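PDB 1KCF: cruciform cutting endonuclease 1, mitochondrial from Schizosaccharomyces pombe, which resolves Holliday junctions in mitochondria as a homodimeric endonuclease, cutting four-way DNA junctions at the point of strand exchange after CT and TT sequences. Local coordinates for residues 45-50 and 137-142; 55-60 and 237-242; 68-73 and 226-231; 97-102 and 143-148; 111-116 and 160-165. All blocks are in the same frame, centred on the assembly; numbering follows the deposited sequence.

Contact 1. Residues 45-50 and 137-142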
# COMPACT_ATOMS: atom_id res chain seq x y z
N ILE A 45 -16.13 0.92 -4.07
CA ILE A 45 -15.03 0.74 -5.01
C ILE A 45 -14.54 -0.69 -5.15
O ILE A 45 -14.27 -1.39 -4.17
CB ILE A 45 -13.83 1.62 -4.62
CG1 ILE A 45 -14.22 3.09 -4.71
CG2 ILE A 45 -12.65 1.31 -5.52
CD1 ILE A 45 -13.14 4.03 -4.22
N ASP A 46 -14.42 -1.12 -6.40
CA ASP A 46 -13.93 -2.45 -6.74
C ASP A 46 -12.51 -2.25 -7.25
O ASP A 46 -12.33 -1.83 -8.40
CB ASP A 46 -14.77 -3.08 -7.84
CG ASP A 46 -15.57 -4.26 -7.35
OD1 ASP A 46 -14.98 -5.14 -6.70
OD2 ASP A 46 -16.79 -4.30 -7.63
N LEU A 47 -11.52 -2.52 -6.41
CA LEU A 47 -10.13 -2.32 -6.77
C LEU A 47 -9.64 -3.14 -7.96
O LEU A 47 -9.74 -4.37 -7.99
CB LEU A 47 -9.21 -2.59 -5.58
CG LEU A 47 -9.31 -1.59 -4.42
CD1 LEU A 47 -8.46 -2.08 -3.26
CD2 LEU A 47 -8.86 -0.22 -4.89
N GLY A 48 -9.09 -2.42 -8.93
CA GLY A 48 -8.55 -3.01 -10.14
C GLY A 48 -7.87 -1.87 -10.87
O GLY A 48 -8.14 -0.71 -10.58
N ILE A 49 -6.98 -2.18 -11.80
CA ILE A 49 -6.31 -1.11 -12.54
C ILE A 49 -6.94 -0.95 -13.92
O ILE A 49 -7.35 0.14 -14.29
CB ILE A 49 -4.80 -1.40 -12.66
CG1 ILE A 49 -4.18 -1.43 -11.26
CG2 ILE A 49 -4.13 -0.32 -13.51
CD1 ILE A 49 -2.71 -1.78 -11.23
N LYS A 50 -7.03 -2.04 -14.67
CA LYS A 50 -7.62 -1.96 -16.00
C LYS A 50 -9.14 -2.07 -15.95
O LYS A 50 -9.81 -1.84 -16.96
CB LYS A 50 -7.01 -3.02 -16.91
CG LYS A 50 -5.51 -2.80 -17.15
CD LYS A 50 -4.94 -3.73 -18.20
CE LYS A 50 -3.44 -3.46 -18.39
NZ LYS A 50 -2.84 -4.32 -19.45
N MET A 137 -1.05 -3.32 -3.65
CA MET A 137 -0.33 -2.06 -3.60
C MET A 137 -1.29 -0.88 -3.66
O MET A 137 -1.16 0.07 -2.89
CB MET A 137 0.66 -1.98 -4.77
CG MET A 137 1.83 -1.08 -4.51
SD MET A 137 2.99 -1.02 -5.88
CE MET A 137 3.51 -2.74 -5.93
N LEU A 138 -2.25 -0.95 -4.58
CA LEU A 138 -3.24 0.10 -4.76
C LEU A 138 -4.03 0.29 -3.46
O LEU A 138 -4.15 1.40 -2.95
CB LEU A 138 -4.21 -0.27 -5.88
CG LEU A 138 -4.56 0.82 -6.89
CD1 LEU A 138 -5.77 0.37 -7.70
CD2 LEU A 138 -4.86 2.13 -6.18
N GLU A 139 -4.55 -0.81 -2.95
CA GLU A 139 -5.32 -0.79 -1.71
C GLU A 139 -4.50 -0.18 -0.57
O GLU A 139 -4.96 0.72 0.13
CB GLU A 139 -5.74 -2.21 -1.34
CG GLU A 139 -6.33 -2.36 0.06
CD GLU A 139 -6.75 -3.78 0.37
OE1 GLU A 139 -7.80 -4.21 -0.16
OE2 GLU A 139 -6.04 -4.47 1.12
N SER A 140 -3.28 -0.68 -0.40
CA SER A 140 -2.38 -0.22 0.65
C SER A 140 -2.10 1.27 0.60
O SER A 140 -2.15 1.95 1.62
CB SER A 140 -1.06 -0.97 0.59
OG SER A 140 -1.23 -2.33 0.92
N MET A 141 -1.81 1.78 -0.60
CA MET A 141 -1.51 3.19 -0.76
C MET A 141 -2.73 4.08 -0.49
O MET A 141 -2.61 5.11 0.17
CB MET A 141 -0.95 3.45 -2.16
CG MET A 141 0.37 2.71 -2.42
SD MET A 141 1.18 3.14 -3.97
CE MET A 141 2.86 2.59 -3.65
N LEU A 142 -3.89 3.67 -1.00
CA LEU A 142 -5.12 4.42 -0.80
C LEU A 142 -5.42 4.54 0.69
O LEU A 142 -5.86 5.59 1.16
CB LEU A 142 -6.29 3.75 -1.52
CG LEU A 142 -6.29 3.84 -3.05
CD1 LEU A 142 -7.51 3.13 -3.60
CD2 LEU A 142 -6.29 5.31 -3.48
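Leu47 points from the end of strand 42-47 toward helix 128-151, and its branches divide the work. CB and CG carry the side chain out, CG lying anti to the carbonyl carbon (chi1 -68°), and the two methyls do the touching. CD1 meets the flank of Glu139, 3.3 Å from its CB, the two side chains crossing at about a right angle. CD2, the other branch, lies 3.8 Å from Leu142 CD1, where the two leucines run antiparallel alongside one another, and 4.2 Å from Leu138 CD1. That same Leu138 CD1 also touches the loop that follows the strand, 3.9 Å from Gly48 O and 4.3 Å from Ile49 CG1. Met116, on strand 113-118, packs against Leu47, Glu139 and Leu142 alike.

The strand segment and helix segment run at 131° to one another, their axes 10.1 Å apart. Asp46, a magnesium ligand, reaches Ser231 and Ile234 of helix 224-253. Leu47 CD1 rests mainly on the aliphatic part of Glu139, with OE1 also near; OE1 is held in a salt bridge with Arg118. The buried seam next to the metal-binding aspartate thus forms chiefly through apolar packing, with no hydrogen bond between the segments.

Contact 2. Residues 55-60 and 237-242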
# COMPACT_ATOMS: atom_id res chain seq x y z
N CYS A 55 -19.28 2.74 -7.60
CA CYS A 55 -20.70 3.04 -7.60
C CYS A 55 -20.91 4.03 -6.45
O CYS A 55 -20.61 3.72 -5.30
CB CYS A 55 -21.53 1.77 -7.37
SG CYS A 55 -23.34 1.97 -7.58
N PHE A 56 -21.40 5.21 -6.78
CA PHE A 56 -21.64 6.25 -5.77
C PHE A 56 -23.15 6.33 -5.60
O PHE A 56 -23.87 6.65 -6.54
CB PHE A 56 -21.05 7.58 -6.26
CG PHE A 56 -21.11 8.69 -5.25
CD1 PHE A 56 -20.65 8.50 -3.95
CD2 PHE A 56 -21.60 9.94 -5.60
CE1 PHE A 56 -20.67 9.53 -3.02
CE2 PHE A 56 -21.63 10.99 -4.68
CZ PHE A 56 -21.16 10.78 -3.38
N ALA A 57 -23.63 6.04 -4.39
CA ALA A 57 -25.06 6.05 -4.12
C ALA A 57 -25.46 6.56 -2.74
O ALA A 57 -24.61 6.79 -1.88
CB ALA A 57 -25.61 4.65 -4.33
N SER A 58 -26.76 6.72 -2.55
CA SER A 58 -27.33 7.18 -1.28
C SER A 58 -28.60 6.40 -0.98
O SER A 58 -29.29 5.95 -1.90
CB SER A 58 -27.66 8.68 -1.35
OG SER A 58 -26.50 9.46 -1.59
N GLN A 59 -28.91 6.22 0.30
CA GLN A 59 -30.11 5.49 0.68
C GLN A 59 -31.28 6.44 0.78
O GLN A 59 -31.21 7.47 1.45
CB GLN A 59 -29.91 4.77 2.02
CG GLN A 59 -31.02 3.78 2.33
CD GLN A 59 -30.48 2.39 2.61
OE1 GLN A 59 -29.81 2.16 3.61
NE2 GLN A 59 -30.78 1.46 1.71
N ASN A 60 -32.36 6.08 0.09
CA ASN A 60 -33.58 6.87 0.03
C ASN A 60 -34.42 6.77 1.31
O ASN A 60 -34.22 5.88 2.13
CB ASN A 60 -34.41 6.41 -1.17
CG ASN A 60 -35.49 7.38 -1.54
OD1 ASN A 60 -35.24 8.58 -1.71
ND2 ASN A 60 -36.71 6.88 -1.69
N GLY A 237 -25.46 -3.51 -1.31
CA GLY A 237 -25.43 -4.56 -0.31
C GLY A 237 -25.11 -4.00 1.06
O GLY A 237 -25.76 -4.33 2.05
N TRP A 238 -24.10 -3.14 1.12
CA TRP A 238 -23.69 -2.54 2.38
C TRP A 238 -24.74 -1.59 2.96
O TRP A 238 -24.96 -1.54 4.17
CB TRP A 238 -22.38 -1.78 2.19
CG TRP A 238 -21.84 -1.19 3.45
CD1 TRP A 238 -21.06 -1.82 4.38
CD2 TRP A 238 -22.04 0.14 3.92
NE1 TRP A 238 -20.75 -0.95 5.40
CE2 TRP A 238 -21.35 0.27 5.15
CE3 TRP A 238 -22.74 1.25 3.44
CZ2 TRP A 238 -21.33 1.45 5.89
CZ3 TRP A 238 -22.73 2.43 4.17
CH2 TRP A 238 -22.02 2.52 5.39
N MET A 239 -25.39 -0.83 2.08
CA MET A 239 -26.41 0.10 2.53
C MET A 239 -27.59 -0.64 3.13
O MET A 239 -28.20 -0.16 4.09
CB MET A 239 -26.85 0.99 1.38
CG MET A 239 -25.79 1.99 0.96
SD MET A 239 -26.11 2.70 -0.67
CE MET A 239 -27.68 3.41 -0.40
N ARG A 240 -27.91 -1.80 2.58
CA ARG A 240 -29.02 -2.58 3.10
C ARG A 240 -28.65 -3.17 4.45
O ARG A 240 -29.50 -3.29 5.33
CB ARG A 240 -29.42 -3.69 2.12
CG ARG A 240 -29.92 -3.17 0.78
CD ARG A 240 -30.54 -4.27 -0.08
NE ARG A 240 -31.88 -4.63 0.38
CZ ARG A 240 -32.62 -5.59 -0.17
NH1 ARG A 240 -32.16 -6.29 -1.19
NH2 ARG A 240 -33.83 -5.85 0.31
N TRP A 241 -27.38 -3.53 4.62
CA TRP A 241 -26.93 -4.09 5.90
C TRP A 241 -27.17 -3.06 6.99
O TRP A 241 -27.68 -3.38 8.06
CB TRP A 241 -25.44 -4.43 5.89
CG TRP A 241 -25.05 -5.50 4.92
CD1 TRP A 241 -25.86 -6.43 4.35
CD2 TRP A 241 -23.73 -5.76 4.42
NE1 TRP A 241 -25.14 -7.25 3.52
CE2 TRP A 241 -23.82 -6.86 3.54
CE3 TRP A 241 -22.48 -5.16 4.63
CZ2 TRP A 241 -22.71 -7.38 2.87
CZ3 TRP A 241 -21.37 -5.68 3.96
CH2 TRP A 241 -21.50 -6.78 3.09
N GLN A 242 -26.78 -1.82 6.70
CA GLN A 242 -26.94 -0.74 7.67
C GLN A 242 -28.41 -0.52 8.00
O GLN A 242 -28.75 -0.19 9.14
CB GLN A 242 -26.32 0.56 7.13
CG GLN A 242 -24.90 0.42 6.60
CD GLN A 242 -24.03 -0.45 7.48
OE1 GLN A 242 -23.91 -0.22 8.68
NE2 GLN A 242 -23.41 -1.47 6.88
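Met239 fills the gap between strand 52-59 and helix 224-253, the C-terminal helix that packs on the mixed sheet of this RNase H-like, RuvC-family domain. The two segments run nearly parallel, at 21°, with their axes 9.3 Å apart.

The tight part is the methionine, which buries about 106 Å² against the strand segment. With CG anti to the carbonyl carbon (chi1 -71°), its chain leaves the helix toward the strand, and the sulfur SD stops 4.2 Å from Ala57 CB. The position of the methyl beyond the sulfur is doubtful in the model. Val65 of the next strand also touches Met239.

Toward the end of the strand the contact becomes looser and partly exposed. Here the side chain of Gln59, bent at chi2, lies alongside that of Met239 but heads the opposite way, from strand to helix; Thr39 and Ala243 touch it as well. Replacing Gln59 with an alanine would probably open a gap beside Met239 at the end of the strand. Ser58 points away from the helix, and its hydroxyl bonds to His68 on the neighbouring strand. Arg240 lies at the margin, directed to the helix 168-179.

One turn of the helix carries an extra bond: Trp238 O accepts from Gln242 N and, on the opposite face of its carbonyl plane, from Gln242 NE2 at 3.1 Å.

Contact 3. Residues 68-73 and 226-231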
# COMPACT_ATOMS: atom_id res chain seq x y z
N HIS A 68 -25.98 7.66 -8.00
CA HIS A 68 -25.64 8.98 -8.52
C HIS A 68 -24.65 8.86 -9.67
O HIS A 68 -24.78 9.52 -10.71
CB HIS A 68 -25.02 9.84 -7.42
CG HIS A 68 -25.84 9.92 -6.17
ND1 HIS A 68 -27.13 10.39 -6.15
CD2 HIS A 68 -25.54 9.59 -4.89
CE1 HIS A 68 -27.60 10.36 -4.92
NE2 HIS A 68 -26.65 9.88 -4.13
N ASN A 69 -23.63 8.03 -9.47
CA ASN A 69 -22.61 7.82 -10.48
C ASN A 69 -22.24 6.35 -10.46
O ASN A 69 -22.24 5.72 -9.40
CB ASN A 69 -21.38 8.68 -10.20
CG ASN A 69 -21.70 10.15 -10.22
OD1 ASN A 69 -22.12 10.72 -9.21
ND2 ASN A 69 -21.52 10.79 -11.37
N TRP A 70 -21.91 5.82 -11.62
CA TRP A 70 -21.61 4.40 -11.72
C TRP A 70 -20.79 4.15 -12.97
O TRP A 70 -21.20 4.53 -14.07
CB TRP A 70 -22.96 3.68 -11.80
CG TRP A 70 -22.92 2.21 -11.69
CD1 TRP A 70 -21.94 1.44 -11.15
CD2 TRP A 70 -23.97 1.31 -12.08
NE1 TRP A 70 -22.31 0.12 -11.17
CE2 TRP A 70 -23.55 0.01 -11.73
CE3 TRP A 70 -25.22 1.49 -12.68
CZ2 TRP A 70 -24.34 -1.12 -11.97
CZ3 TRP A 70 -26.01 0.36 -12.92
CH2 TRP A 70 -25.57 -0.92 -12.56
N SER A 71 -19.63 3.52 -12.81
CA SER A 71 -18.78 3.26 -13.96
C SER A 71 -17.62 2.30 -13.70
O SER A 71 -17.28 1.99 -12.55
CB SER A 71 -18.22 4.60 -14.48
OG SER A 71 -17.46 4.43 -15.66
N VAL A 72 -17.03 1.82 -14.80
CA VAL A 72 -15.88 0.93 -14.76
C VAL A 72 -14.85 1.58 -15.68
O VAL A 72 -15.16 1.90 -16.83
CB VAL A 72 -16.23 -0.48 -15.28
CG1 VAL A 72 -14.96 -1.29 -15.47
CG2 VAL A 72 -17.13 -1.18 -14.29
N GLU A 73 -13.64 1.77 -15.17
CA GLU A 73 -12.61 2.44 -15.95
C GLU A 73 -11.32 1.66 -16.07
O GLU A 73 -11.00 0.81 -15.24
CB GLU A 73 -12.30 3.79 -15.30
CG GLU A 73 -13.53 4.63 -14.99
CD GLU A 73 -14.18 5.20 -16.23
OE1 GLU A 73 -15.28 5.77 -16.12
OE2 GLU A 73 -13.58 5.08 -17.32
N ASP A 226 -20.60 -6.77 -16.00
CA ASP A 226 -20.23 -7.60 -14.86
C ASP A 226 -19.44 -6.80 -13.83
O ASP A 226 -19.68 -6.92 -12.63
CB ASP A 226 -19.40 -8.79 -15.33
CG ASP A 226 -20.15 -9.65 -16.33
OD1 ASP A 226 -20.94 -10.52 -15.90
OD2 ASP A 226 -19.97 -9.44 -17.55
N ASP A 227 -18.52 -5.97 -14.30
CA ASP A 227 -17.72 -5.16 -13.38
C ASP A 227 -18.56 -4.08 -12.72
O ASP A 227 -18.39 -3.80 -11.53
CB ASP A 227 -16.52 -4.55 -14.11
CG ASP A 227 -15.52 -5.61 -14.58
OD1 ASP A 227 -15.62 -6.76 -14.12
OD2 ASP A 227 -14.64 -5.28 -15.41
N MET A 228 -19.49 -3.48 -13.47
CA MET A 228 -20.36 -2.44 -12.92
C MET A 228 -21.32 -3.05 -11.90
O MET A 228 -21.61 -2.46 -10.86
CB MET A 228 -21.19 -1.77 -14.02
CG MET A 228 -20.39 -0.97 -15.04
SD MET A 228 -21.48 0.06 -16.06
CE MET A 228 -22.11 -1.12 -17.21
N ALA A 229 -21.83 -4.23 -12.23
CA ALA A 229 -22.76 -4.91 -11.35
C ALA A 229 -22.06 -5.22 -10.04
O ALA A 229 -22.65 -5.12 -8.96
CB ALA A 229 -23.25 -6.20 -12.00
N ASP A 230 -20.78 -5.57 -10.13
CA ASP A 230 -20.01 -5.89 -8.94
C ASP A 230 -19.99 -4.72 -7.94
O ASP A 230 -20.33 -4.90 -6.77
CB ASP A 230 -18.59 -6.27 -9.32
CG ASP A 230 -17.99 -7.28 -8.36
OD1 ASP A 230 -18.50 -8.42 -8.34
OD2 ASP A 230 -17.03 -6.93 -7.64
N SER A 231 -19.61 -3.53 -8.40
CA SER A 231 -19.56 -2.39 -7.49
C SER A 231 -20.96 -1.98 -7.01
O SER A 231 -21.12 -1.51 -5.89
CB SER A 231 -18.86 -1.18 -8.15
OG SER A 231 -19.57 -0.72 -9.29
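Helix 224-253 brings the magnesium ligand Asp230 to the active site, and strand 65-73 of the central sheet packs against that helix at Trp70 and Val72. With CG anti to the backbone N (chi1 -171°), the indole of Trp70 swings across so that NE1 meets a helix carbonyl, donating a hydrogen bond to Met228 O at 2.7 Å with an N-H...O angle of 143°. The oxygen lies in the indole plane, but the N-H comes from above the carbonyl plane, 42° out of it.

Met228 CB touches Trp70 CE2 at 3.7 Å, and the bent chain sets SD 4.8 Å from the centroid of the five-membered ring, nearly on its normal, a distant Met-aromatic contact. Trp215 stacks on the same indole. A leucine in place of Trp70 would probably leave Met228 O without this indole donor and the sulfur without this ring beneath it.

Further along, Val72 CG2 is wedged against the helix, 3.4 Å from Met228 CG, which is tight for two carbons, and 3.4 Å from Asp227 CB. The carboxylate of Asp227 continues to Arg122 in a salt bridge. The carboxylate end of Asp230 leads away from the strand, toward Asp46. Acidic side chains from a strand and a helix converging on the magnesium-binding site are characteristic of the RNase H-like fold.

Contact 4. Residues 97-102 and 143-148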
# COMPACT_ATOMS: atom_id res chain seq x y z
N LEU A 97 -0.30 6.94 -9.22
CA LEU A 97 -1.66 6.55 -9.59
C LEU A 97 -2.58 6.65 -8.38
O LEU A 97 -3.70 7.15 -8.48
CB LEU A 97 -1.67 5.13 -10.15
CG LEU A 97 -3.03 4.53 -10.53
CD1 LEU A 97 -3.61 5.29 -11.72
CD2 LEU A 97 -2.86 3.07 -10.88
N SER A 98 -2.11 6.16 -7.23
CA SER A 98 -2.90 6.19 -6.02
C SER A 98 -3.27 7.61 -5.61
O SER A 98 -4.39 7.87 -5.17
CB SER A 98 -2.15 5.52 -4.87
OG SER A 98 -1.83 4.17 -5.19
N ILE A 99 -2.32 8.53 -5.77
CA ILE A 99 -2.56 9.93 -5.40
C ILE A 99 -3.59 10.59 -6.31
O ILE A 99 -4.47 11.30 -5.83
CB ILE A 99 -1.22 10.71 -5.41
CG1 ILE A 99 -0.33 10.19 -4.28
CG2 ILE A 99 -1.48 12.21 -5.24
CD1 ILE A 99 1.08 10.73 -4.29
N GLN A 100 -3.51 10.35 -7.61
CA GLN A 100 -4.48 10.93 -8.53
C GLN A 100 -5.86 10.33 -8.26
O GLN A 100 -6.85 11.04 -8.14
CB GLN A 100 -4.11 10.64 -9.99
CG GLN A 100 -2.73 11.11 -10.42
CD GLN A 100 -2.55 11.01 -11.92
OE1 GLN A 100 -1.49 10.60 -12.41
NE2 GLN A 100 -3.58 11.40 -12.67
N LEU A 101 -5.90 9.01 -8.15
CA LEU A 101 -7.15 8.31 -7.90
C LEU A 101 -7.77 8.80 -6.60
O LEU A 101 -8.98 8.99 -6.51
CB LEU A 101 -6.90 6.80 -7.83
CG LEU A 101 -8.11 5.88 -7.96
CD1 LEU A 101 -8.94 6.27 -9.19
CD2 LEU A 101 -7.62 4.44 -8.09
N PHE A 102 -6.93 9.00 -5.59
CA PHE A 102 -7.39 9.47 -4.29
C PHE A 102 -8.00 10.86 -4.39
O PHE A 102 -9.12 11.09 -3.92
CB PHE A 102 -6.22 9.49 -3.31
CG PHE A 102 -6.60 9.88 -1.91
CD1 PHE A 102 -7.15 8.94 -1.04
CD2 PHE A 102 -6.43 11.18 -1.46
CE1 PHE A 102 -7.52 9.29 0.26
CE2 PHE A 102 -6.79 11.55 -0.17
CZ PHE A 102 -7.34 10.60 0.69
N TYR A 143 -5.17 3.46 1.43
CA TYR A 143 -5.41 3.44 2.87
C TYR A 143 -4.45 4.40 3.59
O TYR A 143 -4.85 5.14 4.50
CB TYR A 143 -5.22 2.03 3.41
CG TYR A 143 -6.51 1.36 3.80
CD1 TYR A 143 -7.07 1.56 5.07
CD2 TYR A 143 -7.21 0.57 2.89
CE1 TYR A 143 -8.29 0.99 5.41
CE2 TYR A 143 -8.43 -0.00 3.22
CZ TYR A 143 -8.97 0.21 4.48
OH TYR A 143 -10.18 -0.34 4.81
N ALA A 144 -3.18 4.36 3.19
CA ALA A 144 -2.19 5.23 3.80
C ALA A 144 -2.58 6.69 3.55
O ALA A 144 -2.59 7.50 4.48
CB ALA A 144 -0.82 4.95 3.20
N LEU A 145 -2.92 7.01 2.31
CA LEU A 145 -3.31 8.38 1.98
C LEU A 145 -4.53 8.83 2.78
O LEU A 145 -4.59 9.96 3.25
CB LEU A 145 -3.59 8.51 0.48
CG LEU A 145 -2.37 8.37 -0.44
CD1 LEU A 145 -2.78 8.61 -1.88
CD2 LEU A 145 -1.30 9.36 -0.03
N HIS A 146 -5.50 7.93 2.93
CA HIS A 146 -6.71 8.25 3.67
C HIS A 146 -6.43 8.56 5.14
O HIS A 146 -6.84 9.60 5.65
CB HIS A 146 -7.71 7.10 3.55
CG HIS A 146 -8.91 7.24 4.43
ND1 HIS A 146 -8.94 6.79 5.73
CD2 HIS A 146 -10.13 7.80 4.20
CE1 HIS A 146 -10.12 7.06 6.26
NE2 HIS A 146 -10.86 7.67 5.36
N TYR A 147 -5.73 7.66 5.82
CA TYR A 147 -5.42 7.86 7.22
C TYR A 147 -4.42 8.98 7.47
O TYR A 147 -4.40 9.56 8.55
CB TYR A 147 -4.94 6.56 7.86
CG TYR A 147 -6.09 5.67 8.26
CD1 TYR A 147 -6.61 4.72 7.39
CD2 TYR A 147 -6.73 5.85 9.50
CE1 TYR A 147 -7.72 3.96 7.73
CE2 TYR A 147 -7.85 5.09 9.84
CZ TYR A 147 -8.34 4.15 8.95
OH TYR A 147 -9.45 3.41 9.29
N ALA A 148 -3.59 9.28 6.49
CA ALA A 148 -2.63 10.36 6.64
C ALA A 148 -3.43 11.66 6.59
O ALA A 148 -3.25 12.54 7.42
CB ALA A 148 -1.61 10.33 5.51
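Helix segments 97-102 and 143-148 cross at -54° with their axes 10.4 Å apart, and come closest where Phe102 faces Leu145. These two carry most of the contact, each reaching past the other toward the opposite helix. Leu145 CB sits over the middle of the phenyl face, 4.0 Å from the ring centroid, as a CH-pi contact. Its CG is anti to the carbonyl carbon (chi1 -68°), which sends CD1 across to the other helix. There CD1 lies 3.8 Å from Phe102 CB, 3.8 Å from Ile99 CG1 and 3.7 Å from Ser98 O, so CD1 packs against one turn of helix 91-109, from Ser98 to Phe102. The far end of the ring reaches the next residue: Phe102 CE1 is 3.6 Å from His146 N.

His106 meets Phe102 edge-to-face. No hydrogen bond crosses between the two segments; His146 instead bonds through NE2 to Pro161 O, beside strand 162-165. Helix 128-151 is thus covered by helix 91-109 and by that edge strand, while Ala144 and Ala148 pack on Met141 and Leu145 of the second subunit.

Contact 5. Residues 111-116 and 160-165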
# COMPACT_ATOMS: atom_id res chain seq x y z
N PRO A 111 -17.26 11.83 -0.77
CA PRO A 111 -18.02 10.82 -0.03
C PRO A 111 -18.04 10.93 1.49
O PRO A 111 -17.14 11.50 2.10
CB PRO A 111 -17.36 9.50 -0.47
CG PRO A 111 -16.64 9.85 -1.75
CD PRO A 111 -16.10 11.22 -1.44
N HIS A 112 -19.08 10.35 2.08
CA HIS A 112 -19.23 10.32 3.52
C HIS A 112 -18.68 8.96 3.93
O HIS A 112 -18.20 8.77 5.05
CB HIS A 112 -20.70 10.41 3.94
CG HIS A 112 -21.31 11.76 3.73
ND1 HIS A 112 -20.57 12.92 3.75
CD2 HIS A 112 -22.59 12.14 3.54
CE1 HIS A 112 -21.37 13.96 3.59
NE2 HIS A 112 -22.60 13.51 3.46
N VAL A 113 -18.76 8.01 3.01
CA VAL A 113 -18.29 6.65 3.25
C VAL A 113 -17.67 6.08 1.98
O VAL A 113 -18.16 6.31 0.87
CB VAL A 113 -19.44 5.72 3.68
CG1 VAL A 113 -18.91 4.30 3.91
CG2 VAL A 113 -20.10 6.24 4.95
N ILE A 114 -16.58 5.35 2.15
CA ILE A 114 -15.90 4.71 1.04
C ILE A 114 -15.76 3.24 1.37
O ILE A 114 -15.17 2.88 2.38
CB ILE A 114 -14.50 5.29 0.80
CG1 ILE A 114 -14.61 6.76 0.40
CG2 ILE A 114 -13.79 4.51 -0.31
CD1 ILE A 114 -13.28 7.47 0.31
N LEU A 115 -16.34 2.40 0.51
CA LEU A 115 -16.30 0.96 0.67
C LEU A 115 -15.28 0.39 -0.32
O LEU A 115 -15.36 0.63 -1.53
CB LEU A 115 -17.67 0.36 0.38
CG LEU A 115 -18.85 1.02 1.12
CD1 LEU A 115 -20.12 0.31 0.71
CD2 LEU A 115 -18.64 0.95 2.63
N MET A 116 -14.33 -0.37 0.20
CA MET A 116 -13.29 -0.93 -0.64
C MET A 116 -13.28 -2.45 -0.63
O MET A 116 -13.34 -3.09 0.42
CB MET A 116 -11.93 -0.39 -0.19
CG MET A 116 -10.87 -0.35 -1.27
SD MET A 116 -9.34 0.39 -0.65
CE MET A 116 -9.74 2.13 -0.77
N TYR A 160 -14.93 13.50 8.86
CA TYR A 160 -13.92 12.72 8.13
C TYR A 160 -14.55 11.48 7.53
O TYR A 160 -15.09 10.64 8.25
CB TYR A 160 -12.79 12.33 9.07
N PRO A 161 -14.48 11.33 6.20
CA PRO A 161 -15.04 10.19 5.47
C PRO A 161 -14.61 8.86 6.05
O PRO A 161 -13.45 8.68 6.42
CB PRO A 161 -14.49 10.39 4.06
CG PRO A 161 -14.39 11.87 3.94
CD PRO A 161 -13.80 12.26 5.27
N PHE A 162 -15.54 7.91 6.14
CA PHE A 162 -15.20 6.59 6.66
C PHE A 162 -14.62 5.77 5.51
O PHE A 162 -15.01 5.94 4.35
CB PHE A 162 -16.43 5.87 7.20
CG PHE A 162 -17.02 6.49 8.43
CD1 PHE A 162 -17.95 7.51 8.33
CD2 PHE A 162 -16.65 6.03 9.69
CE1 PHE A 162 -18.52 8.07 9.48
CE2 PHE A 162 -17.21 6.58 10.84
CZ PHE A 162 -18.14 7.60 10.74
N LEU A 163 -13.70 4.88 5.84
CA LEU A 163 -13.09 3.99 4.86
C LEU A 163 -13.30 2.60 5.42
O LEU A 163 -12.92 2.32 6.55
CB LEU A 163 -11.59 4.28 4.73
CG LEU A 163 -10.79 3.38 3.77
CD1 LEU A 163 -11.41 3.43 2.38
CD2 LEU A 163 -9.34 3.84 3.73
N LEU A 164 -13.93 1.73 4.64
CA LEU A 164 -14.19 0.38 5.11
C LEU A 164 -13.85 -0.68 4.07
O LEU A 164 -14.17 -0.54 2.89
CB LEU A 164 -15.67 0.25 5.49
CG LEU A 164 -16.25 1.30 6.46
CD1 LEU A 164 -17.76 1.17 6.48
CD2 LEU A 164 -15.67 1.11 7.86
N SER A 165 -13.18 -1.73 4.52
CA SER A 165 -12.86 -2.83 3.63
C SER A 165 -13.90 -3.90 3.90
O SER A 165 -14.21 -4.21 5.05
CB SER A 165 -11.46 -3.39 3.91
OG SER A 165 -10.46 -2.46 3.54
O HOH W 1 -10.01 -3.14 1.08
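Leu163 and Ile114 meet obliquely on one side of a pair of parallel strands, Leu163 CD1 lying 3.8 Å from Ile114 CG2. The same methyl is also 3.8 Å from Met116 CE: the methionine chain runs out extended and then turns back at chi3 (-81°) over the leucine. This side faces helix 128-151, whose Tyr143 touches both Met116 and Leu163. On the other side Leu115 and Leu164 lie alongside each other and point the same way, Leu115 CD2 and Leu164 CD1 4.0 Å apart, with Trp238 of helix 224-253 over them.

Strand 113-118, helix 128-151 and strand 162-165 form a beta-alpha-beta crossover, which places the second strand at the edge of the sheet. Four backbone bonds join the strands, including Leu164 N to Ile114 O at 2.8 Å and Met116 N to Leu164 O at 2.7 Å.

At the start of the pairing, Phe162 turns a ring edge to His112 O, 3.5 Å from Phe162 CD1, and meets Tyr37 edge-to-face. At the opposite end the Ser165 hydroxyl bonds to Tyr143.

Contacts 1, 2, 3 and 5 all reach the same mixed sheet, in which strand 162-165 forms one edge, followed by 113-118, 42-47, 52-59 and 65-73. Contacts 2 and 3 share helix 224-253, their centres 14 Å apart, while contacts 1 and 4 share helix 128-151 at 10 Å. Along the chain the segments of contact 1 alternate with those of each other contact, and contacts 4 and 5 lie wholly within the span between the segments of contact 3. Contacts 1 and 3, 15 Å apart, meet at the magnesium site, where Asp46 OD2 is 2.6 Å from Asp230 OD2. Contact 4 continues from contact 1 along helix 128-151, and contact 1 joins the magnesium-site strand to this helix, which meets the second subunit.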